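Local coordinates for 3-phosphoshikimate 1-carboxyvinyltransferase (Streptomyces sviceus, PDB 7M0O), which probably transfers the enolpyruvyl group of phosphoenolpyruvate to the 5-hydroxyl of shikimate-3-phosphate, releasing phosphate on the way to chorismate, at residues P108-L119 against E145-Y156; A89-A100 against H132-V141. All blocks are in the same frame, centred on the assembly; numbering follows the deposited sequence. Where two conformers were deposited one is given.

Contact 1 of 2, residues P108-L119 against E145-Y156; sequences PLLPLSRALRDL and EVTLDAGQSSQY. With K (potassium ion), chain C.
Y156 lays its ring against the first turn of helix 110-118. CG leaves CB anti to the carbonyl carbon (chi1 -57°), which aims the ring at P111 and L112. Y156 CG already touches P111 CB, at 4.1 Å, and from there the two edges part company. On one, CD2 sits 3.6 Å from P111 CB, and CE2 meets CG and CD of the same proline; on the other, CD1 meets L112 CB at 3.7 Å and CE1 meets L109 CB at 3.8 Å. The tip, OH, lies 3.0 Å from P108 O, a weak hydrogen bond at most. A leucine at Y156 would probably open a gap beside the P111 ring and leave P108 O without this partner. In one of its two conformers R114 bends at chi2 and chi3 across L148 and D149, with NH1 3.7 Å from D149 OD2, a tentative long salt bridge of charges alone. Beyond it V146 CG2 reaches A115 CB at 4.0 Å. At the helix end the R117 and D118 carbonyl oxygens bind potassium. Helix 110-118 runs roughly antiparallel to edge strand 145-147 (153°) and packs on the chain leading into helix 155-163, where S153, S154 and Q155 probably bind 3-phosphoshikimate, Q155 also phosphoenolpyruvate. Helix 155-163 covers A115, L116 and L148, and strand 122-125 touches S113 and L116.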
loop_
_atom_site.group_PDB
_atom_site.type_symbol
_atom_site.label_atom_id
_atom_site.label_comp_id
_atom_site.label_asym_id
_atom_site.label_seq_id
_atom_site.Cartn_x
_atom_site.Cartn_y
_atom_site.Cartn_z
ATOM N N PRO A 108 -9.387 -3.150 -17.488
ATOM C CA PRO A 108 -8.900 -2.079 -18.368
ATOM C C PRO A 108 -8.195 -0.978 -17.591
ATOM O O PRO A 108 -8.202 -0.922 -16.359
ATOM C CB PRO A 108 -10.171 -1.559 -19.044
ATOM C CG PRO A 108 -11.244 -1.827 -18.045
ATOM C CD PRO A 108 -10.856 -3.124 -17.352
ATOM N N LEU A 109 -7.574 -0.086 -18.357
ATOM C CA LEU A 109 -6.833 1.059 -17.833
ATOM C C LEU A 109 -7.134 2.305 -18.660
ATOM O O LEU A 109 -6.243 3.117 -18.941
ATOM C CB LEU A 109 -5.331 0.773 -17.810
ATOM C CG LEU A 109 -4.719 0.362 -19.163
ATOM C CD1 LEU A 109 -3.371 1.042 -19.382
ATOM C CD2 LEU A 109 -4.546 -1.148 -19.256
ATOM N N LEU A 110 -8.402 2.486 -19.041
ATOM C CA LEU A 110 -8.740 3.532 -20.008
ATOM C C LEU A 110 -8.384 4.952 -19.562
ATOM O O LEU A 110 -7.903 5.725 -20.410
ATOM C CB LEU A 110 -10.230 3.447 -20.370
ATOM C CG LEU A 110 -10.628 4.370 -21.530
ATOM C CD1 LEU A 110 -9.766 4.111 -22.788
ATOM C CD2 LEU A 110 -12.101 4.195 -21.830
ATOM N N PRO A 111 -8.583 5.369 -18.307
ATOM C CA PRO A 111 -8.148 6.735 -17.952
ATOM C C PRO A 111 -6.679 6.984 -18.238
ATOM O O PRO A 111 -6.313 8.083 -18.684
ATOM C CB PRO A 111 -8.460 6.823 -16.452
ATOM C CG PRO A 111 -9.590 5.859 -16.257
ATOM C CD PRO A 111 -9.314 4.724 -17.195
ATOM N N LEU A 112 -5.829 5.985 -18.000
ATOM C CA LEU A 112 -4.402 6.149 -18.258
ATOM C C LEU A 112 -4.110 6.160 -19.754
ATOM O O LEU A 112 -3.335 6.997 -20.236
ATOM C CB LEU A 112 -3.619 5.032 -17.576
ATOM C CG LEU A 112 -2.115 5.072 -17.820
ATOM C CD1 LEU A 112 -1.502 6.403 -17.370
ATOM C CD2 LEU A 112 -1.486 3.890 -17.089
ATOM N N SER A 113 -4.719 5.245 -20.511
ATOM C CA SER A 113 -4.402 5.207 -21.938
ATOM C C SER A 113 -5.018 6.391 -22.674
ATOM O O SER A 113 -4.471 6.832 -23.694
ATOM C CB SER A 113 -4.844 3.879 -22.550
ATOM O OG SER A 113 -6.242 3.855 -22.745
ATOM N N ARG A 114 -6.142 6.917 -22.177
ATOM C CA ARG A 114 -6.702 8.131 -22.766
ATOM C C ARG A 114 -5.797 9.327 -22.508
ATOM O O ARG A 114 -5.592 10.163 -23.398
ATOM C CB ARG A 114 -8.107 8.375 -22.214
ATOM C CG ARG A 114 -8.731 9.710 -22.594
ATOM C CD ARG A 114 -9.241 10.407 -21.346
ATOM N NE ARG A 114 -8.176 10.483 -20.351
ATOM C CZ ARG A 114 -8.342 10.325 -19.043
ATOM N NH1 ARG A 114 -9.538 10.091 -18.530
ATOM N NH2 ARG A 114 -7.296 10.416 -18.255
ATOM N N ALA A 115 -5.237 9.417 -21.298
ATOM C CA ALA A 115 -4.331 10.510 -20.967
ATOM C C ALA A 115 -3.042 10.430 -21.776
ATOM O O ALA A 115 -2.534 11.461 -22.224
ATOM C CB ALA A 115 -4.039 10.497 -19.461
ATOM N N LEU A 116 -2.503 9.218 -21.989
ATOM C CA LEU A 116 -1.271 9.084 -22.769
ATOM C C LEU A 116 -1.498 9.508 -24.218
ATOM O O LEU A 116 -0.622 10.130 -24.836
ATOM C CB LEU A 116 -0.756 7.647 -22.724
ATOM C CG LEU A 116 -0.147 7.214 -21.383
ATOM C CD1 LEU A 116 0.157 5.685 -21.368
ATOM C CD2 LEU A 116 1.121 7.998 -21.067
ATOM N N ARG A 117 -2.649 9.139 -24.780
ATOM C CA ARG A 117 -2.973 9.537 -26.147
ATOM C C ARG A 117 -3.302 11.027 -26.247
ATOM O O ARG A 117 -2.933 11.680 -27.237
ATOM C CB ARG A 117 -4.103 8.662 -26.673
ATOM C CG ARG A 117 -3.621 7.217 -26.946
ATOM C CD ARG A 117 -4.780 6.339 -27.381
ATOM N NE ARG A 117 -5.688 6.046 -26.273
ATOM C CZ ARG A 117 -6.821 5.360 -26.402
ATOM N NH1 ARG A 117 -7.167 4.882 -27.593
ATOM N NH2 ARG A 117 -7.596 5.124 -25.340
ATOM N N ASP A 118 -3.966 11.593 -25.233
ATOM C CA ASP A 118 -4.111 13.048 -25.174
ATOM C C ASP A 118 -2.746 13.729 -25.253
ATOM O O ASP A 118 -2.602 14.781 -25.883
ATOM C CB ASP A 118 -4.823 13.488 -23.891
ATOM C CG ASP A 118 -6.328 13.251 -23.924
ATOM O OD1 ASP A 118 -6.866 12.894 -24.998
ATOM O OD2 ASP A 118 -6.981 13.403 -22.859
ATOM N N LEU A 119 -1.735 13.133 -24.612
ATOM C CA LEU A 119 -0.354 13.612 -24.575
ATOM C C LEU A 119 0.466 13.247 -25.819
ATOM O O LEU A 119 1.683 13.496 -25.842
ATOM C CB LEU A 119 0.358 13.065 -23.339
ATOM C CG LEU A 119 -0.077 13.726 -22.031
ATOM C CD1 LEU A 119 0.448 12.954 -20.830
ATOM C CD2 LEU A 119 0.424 15.167 -22.024
ATOM N N GLU A 145 -0.180 20.284 -20.661
ATOM C CA GLU A 145 -1.405 20.045 -19.902
ATOM C C GLU A 145 -2.027 18.700 -20.256
ATOM O O GLU A 145 -1.916 18.218 -21.386
ATOM C CB GLU A 145 -2.429 21.152 -20.160
ATOM C CG GLU A 145 -2.093 22.480 -19.521
ATOM C CD GLU A 145 -3.181 23.515 -19.741
ATOM O OE1 GLU A 145 -3.822 23.481 -20.811
ATOM O OE2 GLU A 145 -3.399 24.358 -18.845
ATOM N N VAL A 146 -2.685 18.089 -19.269
ATOM C CA VAL A 146 -3.520 16.911 -19.489
ATOM C C VAL A 146 -4.577 16.882 -18.391
ATOM O O VAL A 146 -4.320 17.295 -17.258
ATOM C CB VAL A 146 -2.673 15.619 -19.532
ATOM C CG1 VAL A 146 -1.901 15.426 -18.223
ATOM C CG2 VAL A 146 -3.537 14.401 -19.905
ATOM N N THR A 147 -5.778 16.431 -18.735
ATOM C CA THR A 147 -6.874 16.316 -17.779
ATOM C C THR A 147 -7.182 14.838 -17.586
ATOM O O THR A 147 -7.551 14.147 -18.541
ATOM C CB THR A 147 -8.115 17.079 -18.253
ATOM O OG1 THR A 147 -7.787 18.462 -18.444
ATOM C CG2 THR A 147 -9.236 16.975 -17.221
ATOM N N LEU A 148 -7.028 14.352 -16.358
ATOM C CA LEU A 148 -7.238 12.944 -16.052
ATOM C C LEU A 148 -8.620 12.750 -15.447
ATOM O O LEU A 148 -9.027 13.508 -14.558
ATOM C CB LEU A 148 -6.159 12.437 -15.093
ATOM C CG LEU A 148 -6.397 11.055 -14.489
ATOM C CD1 LEU A 148 -6.076 9.969 -15.491
ATOM C CD2 LEU A 148 -5.539 10.900 -13.266
ATOM N N ASP A 149 -9.335 11.731 -15.922
ATOM C CA ASP A 149 -10.645 11.415 -15.369
ATOM C C ASP A 149 -10.582 10.152 -14.512
ATOM O O ASP A 149 -11.313 9.188 -14.765
ATOM C CB ASP A 149 -11.670 11.266 -16.496
ATOM C CG ASP A 149 -12.135 12.610 -17.044
ATOM O OD1 ASP A 149 -12.705 13.409 -16.262
ATOM O OD2 ASP A 149 -11.921 12.873 -18.251
ATOM N N ALA A 150 -9.715 10.146 -13.502
ATOM C CA ALA A 150 -9.543 9.003 -12.602
ATOM C C ALA A 150 -9.972 9.407 -11.192
ATOM O O ALA A 150 -9.143 9.542 -10.284
ATOM C CB ALA A 150 -8.101 8.484 -12.617
ATOM N N GLY A 151 -11.278 9.592 -11.007
ATOM C CA GLY A 151 -11.824 9.816 -9.683
ATOM C C GLY A 151 -12.127 8.519 -8.959
ATOM O O GLY A 151 -12.945 8.499 -8.035
ATOM N N GLN A 152 -11.476 7.425 -9.367
ATOM C CA GLN A 152 -11.698 6.130 -8.730
ATOM C C GLN A 152 -10.390 5.449 -8.336
ATOM O O GLN A 152 -9.971 5.526 -7.176
ATOM C CB GLN A 152 -12.519 5.215 -9.647
ATOM C CG GLN A 152 -12.126 5.211 -11.133
ATOM C CD GLN A 152 -12.798 6.315 -11.929
ATOM O OE1 GLN A 152 -14.010 6.324 -12.091
ATOM N NE2 GLN A 152 -12.003 7.220 -12.477
ATOM N N SER A 153 -9.749 4.767 -9.282
ATOM C CA SER A 153 -8.494 4.088 -9.001
ATOM C C SER A 153 -7.359 5.100 -8.900
ATOM O O SER A 153 -7.244 6.017 -9.718
ATOM C CB SER A 153 -8.179 3.067 -10.091
ATOM O OG SER A 153 -7.301 3.623 -11.049
ATOM N N SER A 154 -6.510 4.918 -7.889
ATOM C CA SER A 154 -5.451 5.878 -7.615
ATOM C C SER A 154 -4.211 5.656 -8.472
ATOM O O SER A 154 -3.366 6.558 -8.556
ATOM C CB SER A 154 -5.076 5.822 -6.131
ATOM O OG SER A 154 -4.964 4.481 -5.685
ATOM N N GLN A 155 -4.075 4.484 -9.103
ATOM C CA GLN A 155 -2.851 4.177 -9.834
ATOM C C GLN A 155 -2.701 4.995 -11.111
ATOM O O GLN A 155 -1.575 5.142 -11.591
ATOM C CB GLN A 155 -2.784 2.683 -10.164
ATOM C CG GLN A 155 -1.982 1.875 -9.146
ATOM C CD GLN A 155 -1.881 0.404 -9.502
ATOM O OE1 GLN A 155 -1.199 0.032 -10.452
ATOM N NE2 GLN A 155 -2.568 -0.443 -8.739
ATOM N N TYR A 156 -3.800 5.525 -11.671
ATOM C CA TYR A 156 -3.703 6.270 -12.928
ATOM C C TYR A 156 -3.105 7.650 -12.708
ATOM O O TYR A 156 -2.239 8.082 -13.477
ATOM C CB TYR A 156 -5.079 6.399 -13.595
ATOM C CG TYR A 156 -5.749 5.068 -13.870
ATOM C CD1 TYR A 156 -5.009 3.972 -14.287
ATOM C CD2 TYR A 156 -7.114 4.904 -13.675
ATOM C CE1 TYR A 156 -5.610 2.745 -14.520
ATOM C CE2 TYR A 156 -7.732 3.677 -13.913
ATOM C CZ TYR A 156 -6.966 2.603 -14.332
ATOM O OH TYR A 156 -7.557 1.385 -14.560
HETATM K K K C . -3.106 14.352 -28.557
HETATM O O HOH W 1 -6.359 15.804 -21.602
#

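Contact 2 of 2, residues A89-A100 against H132-V141; sequences AAAGHGTYRFDA and HPLTVRAAGV
Y96 and V136 form the middle hydrogen-bonded pair between strands 95-99 and 134-139: Y96 N gives to V136 O at 2.9 Å, and V136 N returns a straighter bond to Y96 O (2.8 Å, 168° at the hydrogen). F98 pairs likewise with L134, and G94 with A138. Between them T95 faces R137 and R97 faces T135 in non-hydrogen-bonded pairs, where T95 CA and T135 CA lend C-H contacts to V136 O and Y96 O. At the far end G140 N closes on G92 O at 2.8 Å, while one water takes the A139 N-H and gives to A90 O and G140 O. These are the two central strands of a four-stranded mixed sheet, whose strand order recurs in two other sheets of the chain, consistent with the repeated beta-alpha-beta-alpha-beta-beta units of the EPSP synthase fold. Strand 70-74 pairs with the other edge of 95-99, and D72 and E70 there take the R97 guanidinium in salt bridges. F98 O accepts from L134 N and from a water that also gives to T135 OG1, a hydroxyl bonded to E126 as well. F98 CB sits at the edge of the H132 ring, 3.4 Å from CE1. H132 NE2 bonds A82 O, but ND1, buried here, finds no partner. F98 CG lies anti to the carbonyl carbon (chi1 -69°), bringing the ring to L134 and V136. On the face carrying Y96, F98 and V136, F98 CD1 meets L134 CD1 at 3.9 Å, and A138 CB presses on A89 O. Y96 OH is hydrogen-bonded to V68 O, outside both segments.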
loop_
_atom_site.group_PDB
_atom_site.type_symbol
_atom_site.label_atom_id
_atom_site.label_comp_id
_atom_site.label_asym_id
_atom_site.label_seq_id
_atom_site.Cartn_x
_atom_site.Cartn_y
_atom_site.Cartn_z
ATOM N N ALA A 89 7.481 2.751 -21.008
ATOM C CA ALA A 89 7.821 2.573 -22.413
ATOM C C ALA A 89 7.375 3.768 -23.241
ATOM O O ALA A 89 8.087 4.186 -24.164
ATOM C CB ALA A 89 7.197 1.283 -22.942
ATOM N N ALA A 90 6.201 4.331 -22.933
ATOM C CA ALA A 90 5.691 5.466 -23.707
ATOM C C ALA A 90 6.637 6.654 -23.661
ATOM O O ALA A 90 6.685 7.450 -24.613
ATOM C CB ALA A 90 4.319 5.894 -23.188
ATOM N N ALA A 91 7.387 6.802 -22.570
ATOM C CA ALA A 91 8.347 7.893 -22.486
ATOM C C ALA A 91 9.629 7.616 -23.257
ATOM O O ALA A 91 10.435 8.535 -23.422
ATOM C CB ALA A 91 8.695 8.182 -21.029
ATOM N N GLY A 92 9.839 6.384 -23.709
ATOM C CA GLY A 92 11.016 5.979 -24.457
ATOM C C GLY A 92 10.784 5.997 -25.958
ATOM O O GLY A 92 9.931 6.726 -26.470
ATOM N N HIS A 93 11.541 5.163 -26.670
ATOM C CA HIS A 93 11.625 5.236 -28.127
ATOM C C HIS A 93 11.753 3.822 -28.687
ATOM O O HIS A 93 12.810 3.197 -28.578
ATOM C CB HIS A 93 12.809 6.117 -28.540
ATOM C CG HIS A 93 12.878 7.412 -27.785
ATOM N ND1 HIS A 93 12.339 8.589 -28.266
ATOM C CD2 HIS A 93 13.393 7.706 -26.565
ATOM C CE1 HIS A 93 12.522 9.551 -27.379
ATOM N NE2 HIS A 93 13.155 9.043 -26.335
ATOM N N GLY A 94 10.687 3.326 -29.297
ATOM C CA GLY A 94 10.693 1.982 -29.836
ATOM C C GLY A 94 9.267 1.510 -30.041
ATOM O O GLY A 94 8.323 2.282 -29.923
ATOM N N THR A 95 9.135 0.223 -30.364
ATOM C CA THR A 95 7.823 -0.392 -30.602
ATOM C C THR A 95 7.595 -1.523 -29.605
ATOM O O THR A 95 8.333 -2.512 -29.614
ATOM C CB THR A 95 7.698 -0.911 -32.034
ATOM O OG1 THR A 95 8.108 0.111 -32.949
ATOM C CG2 THR A 95 6.260 -1.299 -32.327
ATOM N N TYR A 96 6.573 -1.382 -28.756
ATOM C CA TYR A 96 6.395 -2.268 -27.601
ATOM C C TYR A 96 4.982 -2.836 -27.582
ATOM O O TYR A 96 4.004 -2.088 -27.470
ATOM C CB TYR A 96 6.711 -1.514 -26.304
ATOM C CG TYR A 96 8.065 -0.842 -26.386
ATOM C CD1 TYR A 96 9.226 -1.603 -26.401
ATOM C CD2 TYR A 96 8.187 0.548 -26.515
ATOM C CE1 TYR A 96 10.474 -1.015 -26.497
ATOM C CE2 TYR A 96 9.430 1.139 -26.599
ATOM C CZ TYR A 96 10.570 0.351 -26.601
ATOM O OH TYR A 96 11.818 0.928 -26.695
ATOM N N ARG A 97 4.888 -4.164 -27.664
ATOM C CA ARG A 97 3.610 -4.875 -27.709
ATOM C C ARG A 97 3.354 -5.505 -26.341
ATOM O O ARG A 97 4.067 -6.428 -25.933
ATOM C CB ARG A 97 3.622 -5.929 -28.814
ATOM C CG ARG A 97 3.740 -5.344 -30.211
ATOM C CD ARG A 97 3.966 -6.419 -31.266
ATOM N NE ARG A 97 5.268 -7.054 -31.099
ATOM C CZ ARG A 97 6.398 -6.594 -31.626
ATOM N NH1 ARG A 97 6.387 -5.489 -32.367
ATOM N NH2 ARG A 97 7.539 -7.238 -31.410
ATOM N N PHE A 98 2.339 -5.005 -25.636
ATOM C CA PHE A 98 2.005 -5.478 -24.298
ATOM C C PHE A 98 0.825 -6.440 -24.335
ATOM O O PHE A 98 -0.087 -6.312 -25.158
ATOM C CB PHE A 98 1.674 -4.294 -23.381
ATOM C CG PHE A 98 2.864 -3.433 -23.055
ATOM C CD1 PHE A 98 3.178 -2.322 -23.823
ATOM C CD2 PHE A 98 3.663 -3.728 -21.958
ATOM C CE1 PHE A 98 4.284 -1.530 -23.516
ATOM C CE2 PHE A 98 4.765 -2.933 -21.648
ATOM C CZ PHE A 98 5.072 -1.833 -22.436
ATOM N N ASP A 99 0.856 -7.417 -23.436
ATOM C CA ASP A 99 -0.273 -8.308 -23.235
ATOM C C ASP A 99 -0.297 -8.704 -21.763
ATOM O O ASP A 99 0.661 -8.477 -21.021
ATOM C CB ASP A 99 -0.200 -9.543 -24.157
ATOM C CG ASP A 99 -1.548 -10.183 -24.368
ATOM O OD1 ASP A 99 -2.555 -9.618 -23.876
ATOM O OD2 ASP A 99 -1.597 -11.260 -25.010
ATOM N N ALA A 100 -1.406 -9.290 -21.334
ATOM C CA ALA A 100 -1.523 -9.741 -19.955
ATOM C C ALA A 100 -2.177 -11.118 -19.951
ATOM O O ALA A 100 -2.535 -11.656 -20.992
ATOM C CB ALA A 100 -2.301 -8.716 -19.123
ATOM N N HIS A 132 -5.545 -4.404 -22.364
ATOM C CA HIS A 132 -4.539 -5.233 -23.016
ATOM C C HIS A 132 -5.221 -6.299 -23.883
ATOM O O HIS A 132 -6.312 -6.768 -23.559
ATOM C CB HIS A 132 -3.646 -5.907 -21.972
ATOM C CG HIS A 132 -2.682 -4.965 -21.320
ATOM N ND1 HIS A 132 -1.478 -4.625 -21.901
ATOM C CD2 HIS A 132 -2.757 -4.260 -20.165
ATOM C CE1 HIS A 132 -0.846 -3.762 -21.122
ATOM N NE2 HIS A 132 -1.600 -3.523 -20.064
ATOM N N PRO A 133 -4.591 -6.712 -24.993
ATOM C CA PRO A 133 -3.275 -6.292 -25.484
ATOM C C PRO A 133 -3.295 -4.880 -26.076
ATOM O O PRO A 133 -4.317 -4.419 -26.590
ATOM C CB PRO A 133 -2.948 -7.350 -26.554
ATOM C CG PRO A 133 -4.272 -7.855 -26.995
ATOM C CD PRO A 133 -5.149 -7.826 -25.783
ATOM N N LEU A 134 -2.163 -4.192 -25.971
ATOM C CA LEU A 134 -2.034 -2.864 -26.554
ATOM C C LEU A 134 -0.607 -2.664 -27.027
ATOM O O LEU A 134 0.334 -3.281 -26.511
ATOM C CB LEU A 134 -2.429 -1.772 -25.559
ATOM C CG LEU A 134 -1.682 -1.761 -24.226
ATOM C CD1 LEU A 134 -0.436 -0.862 -24.328
ATOM C CD2 LEU A 134 -2.590 -1.285 -23.114
ATOM N N THR A 135 -0.444 -1.771 -27.990
ATOM C CA THR A 135 0.842 -1.561 -28.638
ATOM C C THR A 135 1.219 -0.089 -28.543
ATOM O O THR A 135 0.417 0.775 -28.905
ATOM C CB THR A 135 0.766 -2.031 -30.092
ATOM O OG1 THR A 135 0.492 -3.440 -30.102
ATOM C CG2 THR A 135 2.078 -1.763 -30.832
ATOM N N VAL A 136 2.428 0.191 -28.048
ATOM C CA VAL A 136 2.960 1.553 -27.963
ATOM C C VAL A 136 4.086 1.722 -28.973
ATOM O O VAL A 136 5.151 1.100 -28.844
ATOM C CB VAL A 136 3.477 1.893 -26.557
ATOM C CG1 VAL A 136 3.974 3.357 -26.520
ATOM C CG2 VAL A 136 2.421 1.624 -25.485
ATOM N N ARG A 137 3.875 2.605 -29.947
ATOM C CA ARG A 137 4.935 3.073 -30.844
ATOM C C ARG A 137 5.484 4.362 -30.246
ATOM O O ARG A 137 5.024 5.462 -30.555
ATOM C CB ARG A 137 4.395 3.268 -32.252
ATOM C CG ARG A 137 3.943 1.948 -32.901
ATOM C CD ARG A 137 2.954 2.157 -34.057
ATOM N NE ARG A 137 2.761 0.955 -34.874
ATOM C CZ ARG A 137 1.886 -0.018 -34.615
ATOM N NH1 ARG A 137 1.102 0.051 -33.550
ATOM N NH2 ARG A 137 1.789 -1.067 -35.428
ATOM N N ALA A 138 6.471 4.212 -29.361
ATOM C CA ALA A 138 6.932 5.296 -28.500
ATOM C C ALA A 138 7.940 6.197 -29.211
ATOM O O ALA A 138 8.797 5.725 -29.966
ATOM C CB ALA A 138 7.564 4.704 -27.230
ATOM N N ALA A 139 7.835 7.502 -28.945
ATOM C CA ALA A 139 8.810 8.491 -29.402
ATOM C C ALA A 139 8.929 9.613 -28.372
ATOM O O ALA A 139 8.998 10.796 -28.722
ATOM C CB ALA A 139 8.429 9.055 -30.771
ATOM N N GLY A 140 8.952 9.252 -27.090
ATOM C CA GLY A 140 8.938 10.223 -26.014
ATOM C C GLY A 140 7.608 10.924 -25.830
ATOM O O GLY A 140 6.681 10.742 -26.636
ATOM N N VAL A 141 7.506 11.726 -24.767
ATOM C CA VAL A 141 6.312 12.505 -24.452
ATOM C C VAL A 141 6.720 13.963 -24.310
ATOM O O VAL A 141 7.592 14.287 -23.493
ATOM C CB VAL A 141 5.636 12.003 -23.166
ATOM C CG1 VAL A 141 4.455 12.883 -22.833
ATOM C CG2 VAL A 141 5.217 10.539 -23.324
HETATM O O HOH W 2 5.683 8.178 -27.031
HETATM O O HOH W 3 9.881 11.380 -23.020
HETATM O O HOH W 4 -0.038 -5.838 -28.217
#

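Contacts 1 and 2 alternate along the chain: 89-100, 108-119, 132-141, then 145-156, with strand 134-139 followed directly by 144-147. Their centres are 16 Å apart, and they touch at two points, L109 CD2 on H132 CD2 at 3.7 Å and L119 CB on V141 CG1 at 4.1 Å, so the residues just before and just after helix 110-118 touch the two ends of segment 132-141. Contact 1 lies nearer the predicted substrate site, since it holds S153, S154 and Q155 and P108 adjoins R107; in contact 2, the H132 side chain is about 8 Å from that of R107. The potassium ion, bound by the carbonyl oxygens of R117 and D118, is about 10 Å from the V141 side chain.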